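Local structure of substrate-binding protein (Synechococcus sp., 6WPN) at residues 139-144 with 295-300; 88-93 with 301-306; 191-196 with 244-249. The protein probably binds a sugar or oligosaccharide in the periplasm as the solute-binding component of a transport system. All coordinates share one frame; numbering follows the deposited sequence.

Contact 1 (139-144 with 295-300)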
loop_
_atom_site.group_PDB
_atom_site.type_symbol
_atom_site.label_atom_id
_atom_site.label_comp_id
_atom_site.label_asym_id
_atom_site.label_seq_id
_atom_site.Cartn_x
_atom_site.Cartn_y
_atom_site.Cartn_z
ATOM N N TRP A 139 4.754 -11.659 -3.578
ATOM C CA TRP A 139 5.836 -11.086 -4.362
ATOM C C TRP A 139 6.640 -10.146 -3.472
ATOM O O TRP A 139 7.382 -10.603 -2.601
ATOM C CB TRP A 139 5.285 -10.369 -5.596
ATOM C CG TRP A 139 6.334 -9.971 -6.584
ATOM C CD1 TRP A 139 7.676 -10.197 -6.496
ATOM C CD2 TRP A 139 6.128 -9.247 -7.800
ATOM N NE1 TRP A 139 8.320 -9.665 -7.587
ATOM C CE2 TRP A 139 7.389 -9.077 -8.404
ATOM C CE3 TRP A 139 4.997 -8.730 -8.442
ATOM C CZ2 TRP A 139 7.552 -8.412 -9.618
ATOM C CZ3 TRP A 139 5.160 -8.071 -9.652
ATOM C CH2 TRP A 139 6.428 -7.917 -10.224
ATOM N N TYR A 140 6.518 -8.844 -3.678
ATOM C CA TYR A 140 7.222 -7.871 -2.858
ATOM C C TYR A 140 6.245 -7.138 -1.946
ATOM O O TYR A 140 5.025 -7.304 -2.025
ATOM C CB TYR A 140 7.982 -6.868 -3.727
ATOM C CG TYR A 140 7.098 -5.946 -4.530
ATOM C CD1 TYR A 140 6.589 -6.335 -5.759
ATOM C CD2 TYR A 140 6.789 -4.674 -4.066
ATOM C CE1 TYR A 140 5.792 -5.487 -6.500
ATOM C CE2 TYR A 140 5.985 -3.820 -4.802
ATOM C CZ TYR A 140 5.495 -4.232 -6.014
ATOM O OH TYR A 140 4.702 -3.382 -6.746
ATOM N N LEU A 141 6.806 -6.318 -1.062
ATOM C CA LEU A 141 6.002 -5.556 -0.121
ATOM C C LEU A 141 6.722 -4.262 0.234
ATOM O O LEU A 141 7.945 -4.152 0.121
ATOM C CB LEU A 141 5.662 -6.395 1.117
ATOM C CG LEU A 141 6.835 -6.871 1.961
ATOM C CD1 LEU A 141 7.332 -5.783 2.871
ATOM C CD2 LEU A 141 6.386 -8.083 2.773
ATOM N N THR A 142 5.934 -3.273 0.650
ATOM C CA THR A 142 6.433 -1.951 0.995
ATOM C C THR A 142 5.948 -1.568 2.381
ATOM O O THR A 142 4.767 -1.746 2.699
ATOM C CB THR A 142 5.953 -0.876 0.005
ATOM O OG1 THR A 142 4.538 -0.714 0.137
ATOM C CG2 THR A 142 6.232 -1.277 -1.420
ATOM N N VAL A 143 6.868 -1.097 3.212
ATOM C CA VAL A 143 6.539 -0.450 4.475
ATOM C C VAL A 143 6.807 1.036 4.278
ATOM O O VAL A 143 7.964 1.449 4.132
ATOM C CB VAL A 143 7.356 -1.019 5.640
ATOM C CG1 VAL A 143 6.997 -0.306 6.929
ATOM C CG2 VAL A 143 7.122 -2.519 5.761
ATOM N N ARG A 144 5.754 1.844 4.274
ATOM C CA ARG A 144 5.910 3.280 4.080
ATOM C C ARG A 144 6.360 3.961 5.367
ATOM O O ARG A 144 5.893 3.632 6.462
ATOM C CB ARG A 144 4.618 3.910 3.564
ATOM C CG ARG A 144 3.471 3.908 4.535
ATOM C CD ARG A 144 2.280 4.638 3.949
ATOM N NE ARG A 144 1.129 4.530 4.833
ATOM C CZ ARG A 144 0.190 3.595 4.723
ATOM N NH1 ARG A 144 0.258 2.695 3.749
ATOM N NH2 ARG A 144 -0.824 3.567 5.580
ATOM N N ALA A 295 2.270 -0.896 12.295
ATOM C CA ALA A 295 2.385 -0.186 11.033
ATOM C C ALA A 295 1.791 -1.019 9.909
ATOM O O ALA A 295 1.557 -2.220 10.045
ATOM C CB ALA A 295 3.845 0.142 10.715
ATOM N N ASN A 296 1.515 -0.351 8.798
ATOM C CA ASN A 296 0.904 -0.994 7.650
ATOM C C ASN A 296 1.958 -1.474 6.668
ATOM O O ASN A 296 2.992 -0.827 6.480
ATOM C CB ASN A 296 -0.044 -0.033 6.935
ATOM C CG ASN A 296 -0.894 -0.727 5.908
ATOM O OD1 ASN A 296 -1.711 -1.588 6.234
ATOM N ND2 ASN A 296 -0.690 -0.373 4.646
ATOM N N VAL A 297 1.689 -2.614 6.039
ATOM C CA VAL A 297 2.555 -3.148 4.997
ATOM C C VAL A 297 1.686 -3.467 3.787
ATOM O O VAL A 297 0.663 -4.152 3.905
ATOM C CB VAL A 297 3.337 -4.391 5.473
ATOM C CG1 VAL A 297 2.409 -5.441 6.057
ATOM C CG2 VAL A 297 4.162 -4.971 4.332
ATOM N N ALA A 298 2.088 -2.951 2.633
ATOM C CA ALA A 298 1.388 -3.171 1.372
ATOM C C ALA A 298 1.910 -4.446 0.726
ATOM O O ALA A 298 3.068 -4.503 0.301
ATOM C CB ALA A 298 1.568 -1.974 0.442
ATOM N N LEU A 299 1.061 -5.463 0.641
ATOM C CA LEU A 299 1.461 -6.749 0.090
ATOM C C LEU A 299 1.107 -6.830 -1.391
ATOM O O LEU A 299 -0.027 -6.545 -1.784
ATOM C CB LEU A 299 0.795 -7.888 0.862
ATOM C CG LEU A 299 0.904 -9.293 0.265
ATOM C CD1 LEU A 299 2.341 -9.653 -0.070
ATOM C CD2 LEU A 299 0.302 -10.318 1.219
HETATM N N MSE A 300 2.084 -7.219 -2.206
HETATM C CA MSE A 300 1.861 -7.478 -3.623
HETATM C C MSE A 300 2.012 -8.966 -3.914
HETATM O O MSE A 300 2.997 -9.581 -3.510
HETATM C CB MSE A 300 2.837 -6.670 -4.478
HETATM C CG MSE A 300 2.763 -5.181 -4.229
HETATM SE SE MSE A 300 0.965 -4.490 -4.501
HETATM C CE MSE A 300 0.772 -4.860 -6.405
#

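Contact 2 (88-93 with 301-306)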
loop_
_atom_site.group_PDB
_atom_site.type_symbol
_atom_site.label_atom_id
_atom_site.label_comp_id
_atom_site.label_asym_id
_atom_site.label_seq_id
_atom_site.Cartn_x
_atom_site.Cartn_y
_atom_site.Cartn_z
ATOM N N VAL A 88 -1.459 -12.785 -12.762
ATOM C CA VAL A 88 -1.985 -11.454 -12.506
ATOM C C VAL A 88 -1.435 -10.961 -11.179
ATOM O O VAL A 88 -1.397 -11.705 -10.193
ATOM C CB VAL A 88 -3.527 -11.435 -12.495
ATOM C CG1 VAL A 88 -4.037 -10.012 -12.368
ATOM C CG2 VAL A 88 -4.060 -12.066 -13.749
ATOM N N ASN A 89 -1.031 -9.695 -11.157
ATOM C CA ASN A 89 -0.498 -9.052 -9.964
ATOM C C ASN A 89 -1.645 -8.449 -9.160
ATOM O O ASN A 89 -2.382 -7.596 -9.668
ATOM C CB ASN A 89 0.519 -7.983 -10.362
ATOM C CG ASN A 89 1.072 -7.236 -9.181
ATOM O OD1 ASN A 89 1.361 -6.048 -9.278
ATOM N ND2 ASN A 89 1.235 -7.926 -8.059
ATOM N N LEU A 90 -1.794 -8.887 -7.912
ATOM C CA LEU A 90 -2.910 -8.467 -7.081
ATOM C C LEU A 90 -2.401 -8.006 -5.723
ATOM O O LEU A 90 -1.225 -8.159 -5.386
ATOM C CB LEU A 90 -3.921 -9.607 -6.886
ATOM C CG LEU A 90 -4.579 -10.219 -8.122
ATOM C CD1 LEU A 90 -5.620 -11.238 -7.696
ATOM C CD2 LEU A 90 -5.193 -9.150 -8.994
ATOM N N ASN A 91 -3.316 -7.441 -4.943
ATOM C CA ASN A 91 -3.125 -7.097 -3.545
ATOM C C ASN A 91 -4.221 -7.776 -2.732
ATOM O O ASN A 91 -5.245 -8.189 -3.291
ATOM C CB ASN A 91 -3.150 -5.576 -3.318
ATOM C CG ASN A 91 -4.516 -4.971 -3.526
ATOM O OD1 ASN A 91 -5.320 -5.474 -4.303
ATOM N ND2 ASN A 91 -4.787 -3.878 -2.821
ATOM N N PRO A 92 -4.027 -7.946 -1.424
ATOM C CA PRO A 92 -4.978 -8.734 -0.615
ATOM C C PRO A 92 -6.425 -8.293 -0.793
ATOM O O PRO A 92 -7.303 -9.158 -0.927
ATOM C CB PRO A 92 -4.485 -8.523 0.832
ATOM C CG PRO A 92 -3.316 -7.561 0.747
ATOM C CD PRO A 92 -2.813 -7.627 -0.657
ATOM N N PRO A 93 -6.742 -6.985 -0.780
ATOM C CA PRO A 93 -8.160 -6.611 -0.970
ATOM C C PRO A 93 -8.746 -7.074 -2.293
ATOM O O PRO A 93 -9.793 -7.735 -2.306
ATOM C CB PRO A 93 -8.131 -5.081 -0.869
ATOM C CG PRO A 93 -6.947 -4.785 -0.059
ATOM C CD PRO A 93 -5.930 -5.786 -0.495
ATOM N N THR A 301 1.035 -9.547 -4.609
ATOM C CA THR A 301 1.020 -10.979 -4.870
ATOM C C THR A 301 0.836 -11.243 -6.358
ATOM O O THR A 301 0.553 -10.339 -7.150
ATOM C CB THR A 301 -0.093 -11.692 -4.090
ATOM O OG1 THR A 301 -1.367 -11.185 -4.504
ATOM C CG2 THR A 301 0.075 -11.468 -2.597
ATOM N N LEU A 302 1.014 -12.505 -6.730
ATOM C CA LEU A 302 0.810 -12.969 -8.094
ATOM C C LEU A 302 -0.176 -14.125 -8.059
ATOM O O LEU A 302 -0.001 -15.059 -7.271
ATOM C CB LEU A 302 2.133 -13.404 -8.731
ATOM C CG LEU A 302 3.141 -12.273 -8.931
ATOM C CD1 LEU A 302 4.397 -12.797 -9.603
ATOM C CD2 LEU A 302 2.528 -11.121 -9.723
ATOM N N ALA A 303 -1.214 -14.060 -8.893
ATOM C CA ALA A 303 -2.268 -15.066 -8.901
ATOM C C ALA A 303 -2.448 -15.630 -10.306
ATOM O O ALA A 303 -2.069 -15.007 -11.303
ATOM C CB ALA A 303 -3.595 -14.492 -8.389
ATOM N N VAL A 304 -3.040 -16.820 -10.370
ATOM C CA VAL A 304 -3.287 -17.516 -11.631
ATOM C C VAL A 304 -4.792 -17.668 -11.846
ATOM O O VAL A 304 -5.443 -18.460 -11.147
ATOM C CB VAL A 304 -2.588 -18.886 -11.653
ATOM C CG1 VAL A 304 -2.822 -19.585 -12.992
ATOM C CG2 VAL A 304 -1.107 -18.733 -11.369
ATOM N N PRO A 305 -5.377 -16.952 -12.805
ATOM C CA PRO A 305 -6.821 -17.078 -13.053
ATOM C C PRO A 305 -7.214 -18.507 -13.395
ATOM O O PRO A 305 -6.461 -19.242 -14.035
ATOM C CB PRO A 305 -7.054 -16.133 -14.236
ATOM C CG PRO A 305 -5.954 -15.117 -14.106
ATOM C CD PRO A 305 -4.765 -15.896 -13.630
ATOM N N ARG A 306 -8.408 -18.904 -12.942
ATOM C CA ARG A 306 -8.868 -20.265 -13.199
ATOM C C ARG A 306 -9.076 -20.520 -14.686
ATOM O O ARG A 306 -8.948 -21.662 -15.140
ATOM C CB ARG A 306 -10.156 -20.552 -12.426
ATOM C CG ARG A 306 -9.935 -21.191 -11.060
ATOM C CD ARG A 306 -11.189 -21.900 -10.567
ATOM N NE ARG A 306 -11.655 -22.890 -11.533
ATOM C CZ ARG A 306 -12.707 -23.683 -11.353
ATOM N NH1 ARG A 306 -13.417 -23.612 -10.236
ATOM N NH2 ARG A 306 -13.049 -24.551 -12.296
#

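Contact 3 (191-196 with 244-249)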
loop_
_atom_site.group_PDB
_atom_site.type_symbol
_atom_site.label_atom_id
_atom_site.label_comp_id
_atom_site.label_asym_id
_atom_site.label_seq_id
_atom_site.Cartn_x
_atom_site.Cartn_y
_atom_site.Cartn_z
ATOM N N ASP A 191 -11.616 6.400 -4.151
ATOM C CA ASP A 191 -10.832 5.257 -4.604
ATOM C C ASP A 191 -9.395 5.637 -4.931
ATOM O O ASP A 191 -8.869 5.274 -5.988
ATOM C CB ASP A 191 -11.512 4.556 -5.777
ATOM C CG ASP A 191 -12.570 3.563 -5.312
ATOM O OD1 ASP A 191 -12.517 3.159 -4.126
ATOM O OD2 ASP A 191 -13.440 3.175 -6.120
ATOM N N ASP A 192 -8.760 6.373 -4.024
ATOM C CA ASP A 192 -7.345 6.687 -4.141
ATOM C C ASP A 192 -6.631 5.920 -3.036
ATOM O O ASP A 192 -6.945 4.749 -2.802
ATOM C CB ASP A 192 -7.102 8.197 -4.036
ATOM C CG ASP A 192 -5.823 8.640 -4.737
ATOM O OD1 ASP A 192 -4.719 8.408 -4.193
ATOM O OD2 ASP A 192 -5.928 9.216 -5.844
ATOM N N SER A 193 -5.680 6.550 -2.358
ATOM C CA SER A 193 -4.941 5.853 -1.316
ATOM C C SER A 193 -5.878 5.369 -0.216
ATOM O O SER A 193 -6.913 5.978 0.067
ATOM C CB SER A 193 -3.878 6.768 -0.715
ATOM O OG SER A 193 -3.325 6.198 0.459
ATOM N N ALA A 194 -5.512 4.248 0.397
ATOM C CA ALA A 194 -6.266 3.681 1.504
ATOM C C ALA A 194 -5.702 4.099 2.854
ATOM O O ALA A 194 -6.099 3.540 3.881
ATOM C CB ALA A 194 -6.300 2.154 1.398
ATOM N N GLU A 195 -4.779 5.066 2.871
ATOM C CA GLU A 195 -4.137 5.456 4.121
ATOM C C GLU A 195 -5.160 5.935 5.136
ATOM O O GLU A 195 -5.026 5.676 6.336
ATOM C CB GLU A 195 -3.088 6.541 3.868
ATOM C CG GLU A 195 -2.250 6.863 5.101
ATOM C CD GLU A 195 -1.340 8.061 4.905
ATOM O OE1 GLU A 195 -1.220 8.540 3.752
ATOM O OE2 GLU A 195 -0.761 8.532 5.913
ATOM N N LEU A 196 -6.198 6.631 4.674
ATOM C CA LEU A 196 -7.229 7.098 5.589
ATOM C C LEU A 196 -7.966 5.925 6.219
ATOM O O LEU A 196 -8.111 5.853 7.443
ATOM C CB LEU A 196 -8.204 8.006 4.845
ATOM C CG LEU A 196 -9.242 8.747 5.678
ATOM C CD1 LEU A 196 -8.600 9.732 6.612
ATOM C CD2 LEU A 196 -10.190 9.441 4.741
ATOM N N GLN A 244 -7.950 15.785 -4.208
ATOM C CA GLN A 244 -6.720 15.329 -4.844
ATOM C C GLN A 244 -6.072 14.245 -3.994
ATOM O O GLN A 244 -6.241 14.205 -2.770
ATOM C CB GLN A 244 -5.731 16.498 -5.062
ATOM C CG GLN A 244 -6.186 17.496 -6.126
ATOM C CD GLN A 244 -5.222 18.652 -6.321
ATOM O OE1 GLN A 244 -4.712 19.224 -5.358
ATOM N NE2 GLN A 244 -4.972 19.003 -7.569
ATOM N N GLY A 245 -5.325 13.363 -4.655
ATOM C CA GLY A 245 -4.722 12.216 -4.015
ATOM C C GLY A 245 -3.275 12.442 -3.626
ATOM O O GLY A 245 -2.798 13.578 -3.523
ATOM N N GLN A 246 -2.555 11.332 -3.443
ATOM C CA GLN A 246 -1.200 11.385 -2.907
ATOM C C GLN A 246 -0.203 11.995 -3.884
ATOM O O GLN A 246 0.892 12.386 -3.466
ATOM C CB GLN A 246 -0.745 9.980 -2.509
ATOM C CG GLN A 246 -1.447 9.438 -1.277
ATOM C CD GLN A 246 -1.263 10.325 -0.058
ATOM O OE1 GLN A 246 -0.152 10.784 0.229
ATOM N NE2 GLN A 246 -2.357 10.585 0.657
ATOM N N ARG A 247 -0.546 12.082 -5.169
ATOM C CA ARG A 247 0.319 12.787 -6.107
ATOM C C ARG A 247 0.423 14.264 -5.754
ATOM O O ARG A 247 1.472 14.882 -5.962
ATOM C CB ARG A 247 -0.209 12.617 -7.531
ATOM C CG ARG A 247 -0.142 11.190 -8.046
ATOM C CD ARG A 247 -0.656 11.094 -9.473
ATOM N NE ARG A 247 -0.656 9.718 -9.972
ATOM C CZ ARG A 247 -1.114 9.360 -11.169
ATOM N NH1 ARG A 247 -1.614 10.276 -11.990
ATOM N NH2 ARG A 247 -1.081 8.086 -11.544
ATOM N N ARG A 248 -0.654 14.844 -5.221
ATOM C CA ARG A 248 -0.597 16.218 -4.736
ATOM C C ARG A 248 0.255 16.321 -3.475
ATOM O O ARG A 248 0.994 17.299 -3.298
ATOM C CB ARG A 248 -2.011 16.741 -4.488
ATOM C CG ARG A 248 -2.081 18.101 -3.818
ATOM C CD ARG A 248 -1.407 19.167 -4.652
ATOM N NE ARG A 248 -1.556 20.483 -4.043
ATOM C CZ ARG A 248 -1.037 21.600 -4.539
ATOM N NH1 ARG A 248 -0.325 21.567 -5.657
ATOM N NH2 ARG A 248 -1.237 22.752 -3.920
ATOM N N ALA A 249 0.163 15.327 -2.585
ATOM C CA ALA A 249 1.031 15.315 -1.410
ATOM C C ALA A 249 2.490 15.270 -1.826
ATOM O O ALA A 249 3.325 16.007 -1.286
ATOM C CB ALA A 249 0.702 14.121 -0.518
#

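Contact 1 (139-144 with 295-300)
Tyr140 and Met300, a selenomethionine, meet because their torsions set them side by side and pointing the same way. Tyr140 CG stands between its backbone N and carbonyl carbon (chi1 68°), while Met300 CG lies beside its own N (chi1 -57°). Met300 CG then sits over one ring face, 3.4 Å from Tyr140 CZ and offset toward the rim, a CH-pi contact. Further bends along the chain leave the selenium oblique to the ring, with Met300 SE 5.4 Å from the Tyr140 centroid, a looser Met-aromatic contact. The backbone evidence is that of an antiparallel ladder: Met300 N gives 2.9 Å to Tyr140 O, and Thr142 N and Ala298 N bond reciprocally to Ala298 O and Thr142 O, the latter at 2.9 Å. Trp139 N adds a 2.7 Å bond to Met300 O.

Within the hydrogen-bonded pair Thr142/Ala298, Thr142 OG1 comes to 3.2 Å from Ala298 CB. On the face carrying Leu141 and Leu299, Leu141 CD1 rests 3.6 Å from Val297 CG2, and Val143 touches the same methyl. At the far end the guanidinium of Arg144 and the amide of Asn296 are turned 42° apart; both present donors, so they merely pack, Arg144 pairing instead with Glu198 in a salt bridge and Asn296 OD1 accepting from Leu381 N.

Strand 137-149 thus runs antiparallel to strand 295-303 in the mixed sheet. Val123 of helix 121-124 touches Leu141 and Leu299, Phe330 meets the Tyr140 ring, and strand 337-338 flanks strand 137-149 through Leu337.

Contact 2 (88-93 with 301-306)
Asn89 and Leu302 cross as a non-hydrogen-bonded pair on one face of the sheet, Leu302 CD2 lying 3.8 Å from Asn89 CB. Asn89 CG is anti to the backbone N (chi1 178°), a setting that carries the amide back along the partner strand until ND2 donates to Thr301 O at 2.7 Å. The acceptor lies in the amide plane, although the donor is tilted 27° from the carbonyl plane. Leu90 N reaches the same oxygen from the opposite face of that plane, so Thr301 O is gripped by one side-chain and one backbone donor. Asn89 OD1 has a weak bond to Leu35 N; the amide therefore links its strand to neighbours at both edges.

These bonds belong to an antiparallel ladder between strands 87-90 and 295-303, whose short segments run at 139° to each other. Strand 87-90 also pairs in parallel with strand 30-35, which makes this seam the junction between the parallel beta-alpha region and a returning antiparallel strand, consistent with the periplasmic binding protein fold. Val88 and Ala303 exchange two backbone bonds, Ala303 N to Val88 O being 2.7 Å. Immediately after the strand, Asn91 takes the N-cap position of helix 92-99, its OD1 accepting from Phe94 N.

The other face carries Val88, Leu90, Thr301 and Ala303. Leu90 CD1 reaches diagonally to Ala303 CB at 3.9 Å, while the Val88 and Pro305 side chains cross at a slant, Val88 CG2 3.6 Å from Pro305 CG. Thr301 N bonds to Leu90 O at 2.8 Å, and Thr301 OG1 adds a weak bond to that oxygen. Leu90 also packs on Ala95 and Leu98 of helix 92-99.

Contact 3 (191-196 with 244-249)
Ser193 and Gln246 face each other where two helix starts come together: an ST turn leads into helix 195-202 on one side, and Gly245 occupies the N-cap position of helix 246-254 on the other. The evidence for the turn is the bond from Glu195 N to Ser193 OG, 3.0 Å long and close to straight. Ser193 OG is anti to its backbone N, which directs the hydroxyl forward along the chain to meet that amide.

The two segments share no hydrogen bond with each other; those described here lie within one segment. Asp192 OD1 accepts from Ser193 N at 2.8 Å, but the N-H angle of 132° makes this a bent bond; the donor lies on the anti side of the carboxylate. In the other segment Arg248 N bonds to Gly245 O, the first turn of its helix.

Van der Waals packing carries the contact between the segments, which bury 164 Å² in all. The Asp192 carboxylate lies against the Gly245 backbone, OD2 being 3.7 Å from Gly245 CA. A hydrogen in place of a side chain at Gly245 lets the carboxylate come this near. Gln246 CG lies anti to its carbonyl carbon, beside the backbone N (chi1 -71°), which brings CG to 3.7 Å from Ser193 CB.

Any electrostatic effect can only be inferred. Asp192 sits near the start of helix 246-254, whose dipole would probably stabilise its negative charge, although OD1 remains 3.7 Å from Gln246 N. Around the contact, Ser193 O accepts from Tyr396 OH of helix 388-403, and Glu195 packs on Ala262 of strand 260-263. Glu195 and Gln246 cross at about a right angle, carboxylate and amide planes 57° apart, in a long approach that is not a hydrogen bond, Glu195 OE1 being 3.9 Å from Gln246 NE2.

Overall arrangement
Contacts 1 and 2 lie on one mixed sheet and share strand 295-303: its earlier part pairs with strand 137-149, its later part with strand 87-90. Their centres are 15 Å apart, yet they touch, Trp139 CE3 lying 3.7 Å from Leu302 CD2. Contact 3 joins two helix starts; its centre is about 16 Å from that of contact 1 and about 23 Å from that of contact 2. It touches contact 1 through Arg144 and Glu195. Along the chain the contacts are nested, 3 inside 1 inside 2, so strand 295-303 returns after a long excursion to bind earlier strands together, which may reflect the chain passing between the two lobes usual in solute-binding proteins.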